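Local coordinates for protein esterase (uncultured bacterium pCosCE1, PDB 7ATL) that hydrolyses carboxylic esters as a family VIII carboxylesterase and also shows promiscuous acyltransferase activity, at residues R112-H117 against S172-V177. Sequence-based numbering, arbitrary orientation.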
# COMPACT_ATOMS: atom_id res chain seq x y z
N ARG A 112 6.64 16.06 -4.33
CA ARG A 112 6.96 14.98 -5.31
C ARG A 112 7.93 13.98 -4.67
O ARG A 112 7.99 12.79 -5.11
CB ARG A 112 7.54 15.52 -6.62
CG ARG A 112 8.80 16.37 -6.45
CD ARG A 112 9.43 16.73 -7.77
NE ARG A 112 8.67 17.76 -8.46
CZ ARG A 112 7.86 17.58 -9.50
NH1 ARG A 112 7.65 16.38 -10.01
NH2 ARG A 112 7.23 18.62 -10.01
N HIS A 113 8.73 14.44 -3.70
CA HIS A 113 9.67 13.57 -2.98
C HIS A 113 8.83 12.67 -2.06
O HIS A 113 9.12 11.45 -1.99
CB HIS A 113 10.75 14.37 -2.23
CG HIS A 113 11.58 15.30 -3.05
ND1 HIS A 113 11.96 16.56 -2.58
CD2 HIS A 113 12.13 15.18 -4.28
CE1 HIS A 113 12.71 17.17 -3.48
NE2 HIS A 113 12.83 16.35 -4.53
N LEU A 114 7.85 13.22 -1.35
CA LEU A 114 6.96 12.35 -0.52
C LEU A 114 6.32 11.25 -1.39
O LEU A 114 6.32 10.09 -0.98
CB LEU A 114 5.89 13.18 0.19
CG LEU A 114 6.36 14.15 1.27
CD1 LEU A 114 5.18 14.79 1.97
CD2 LEU A 114 7.25 13.44 2.28
N LEU A 115 5.80 11.59 -2.57
CA LEU A 115 5.01 10.67 -3.43
C LEU A 115 5.87 9.50 -3.94
O LEU A 115 5.28 8.44 -4.22
CB LEU A 115 4.45 11.47 -4.61
CG LEU A 115 3.41 12.52 -4.23
CD1 LEU A 115 3.02 13.36 -5.43
CD2 LEU A 115 2.17 11.86 -3.63
N SER A 116 7.18 9.69 -4.08
CA SER A 116 8.10 8.72 -4.73
C SER A 116 9.12 8.21 -3.71
O SER A 116 10.03 7.46 -4.11
CB SER A 116 8.77 9.33 -5.95
OG SER A 116 7.81 9.64 -6.95
N HIS A 117 8.98 8.59 -2.44
CA HIS A 117 9.83 8.07 -1.33
C HIS A 117 11.30 8.46 -1.55
O HIS A 117 12.16 7.61 -1.32
CB HIS A 117 9.66 6.54 -1.19
CG HIS A 117 8.31 6.12 -0.72
ND1 HIS A 117 7.95 6.19 0.60
CD2 HIS A 117 7.23 5.64 -1.39
CE1 HIS A 117 6.70 5.76 0.73
NE2 HIS A 117 6.24 5.43 -0.48
N SER A 172 9.46 4.52 2.88
CA SER A 172 9.47 5.50 3.98
C SER A 172 8.08 5.77 4.56
O SER A 172 7.06 5.37 3.99
CB SER A 172 10.12 6.77 3.52
OG SER A 172 9.22 7.55 2.76
N LEU A 173 8.09 6.45 5.69
CA LEU A 173 6.94 7.12 6.33
C LEU A 173 6.47 8.32 5.51
O LEU A 173 5.66 9.07 6.05
CB LEU A 173 7.40 7.56 7.71
CG LEU A 173 7.36 6.47 8.78
CD1 LEU A 173 8.14 6.92 10.02
CD2 LEU A 173 5.92 6.14 9.13
N ALA A 174 6.93 8.51 4.28
CA ALA A 174 6.61 9.73 3.51
C ALA A 174 5.10 9.89 3.37
O ALA A 174 4.64 11.05 3.34
CB ALA A 174 7.27 9.74 2.15
N ILE A 175 4.35 8.80 3.21
CA ILE A 175 2.89 8.91 2.90
C ILE A 175 2.14 9.25 4.20
O ILE A 175 1.09 9.89 4.11
CB ILE A 175 2.35 7.67 2.15
CG1 ILE A 175 3.14 7.39 0.87
CG2 ILE A 175 0.87 7.82 1.82
CD1 ILE A 175 3.21 8.58 -0.06
N ASP A 176 2.70 8.90 5.36
CA ASP A 176 2.15 9.32 6.67
C ASP A 176 2.30 10.84 6.76
O ASP A 176 1.33 11.52 7.20
CB ASP A 176 2.80 8.59 7.86
CG ASP A 176 2.52 7.10 7.91
OD1 ASP A 176 2.79 6.41 6.89
OD2 ASP A 176 2.03 6.62 8.98
N VAL A 177 3.45 11.36 6.33
CA VAL A 177 3.70 12.83 6.28
C VAL A 177 2.70 13.47 5.30
O VAL A 177 2.08 14.48 5.67
CB VAL A 177 5.17 13.16 5.94
CG1 VAL A 177 5.40 14.66 5.87
CG2 VAL A 177 6.12 12.54 6.96
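In the helical region of this beta-lactamase-type fold, the C-terminal end of helix 111-116 meets the N-terminal start of helix 174-186, and His117 and Ser172 tie the two ends together. His117 is the first residue to leave the helix, with the positive phi (63°) of a Schellman motif. Its imidazole turns its edge to the serine: ND1 lies 2.9 Å from Ser172 OG in a fairly straight hydrogen bond (161°) whose donor could be either partner. The same OG accepts from Ala174 N at 2.9 Å, closing an ST turn at the helix start. To reach both, OG sits between the backbone N and carbonyl carbon of Ser172 (chi1 80°). Two partners on one hydroxyl oxygen hold the serine's rotation. The NE2 side of the ring comes to Ile175, whose CG1 lies 3.9 Å from His117 NE2 in an oblique approach, the two side chains crossing at about a right angle.

Beside this hydrogen bond the helices pack closely. Ala174 CB faces the other helix and sits 3.3 Å from Leu114 O, while the Leu114 methyl CD2 comes within 3.7 Å of that same CB. The other methyl, CD1, reaches Val177 CG1 at 3.9 Å one turn along the second helix. Ile175 CD1 also comes up to Leu114 O, at 3.6 Å. All the touching residues are buried. Beyond them, the side chains of His117 and Ile175 rest on Lys68 of helix 67-80, and Val177 leans on helix 149-157. Lys68 belongs, with Ser65 and Tyr123, to a probable SxxK-type site, so this joint of helix ends packs against what is probably the serine-lysine-tyrosine centre, as in family VIII esterases and class C beta-lactamases.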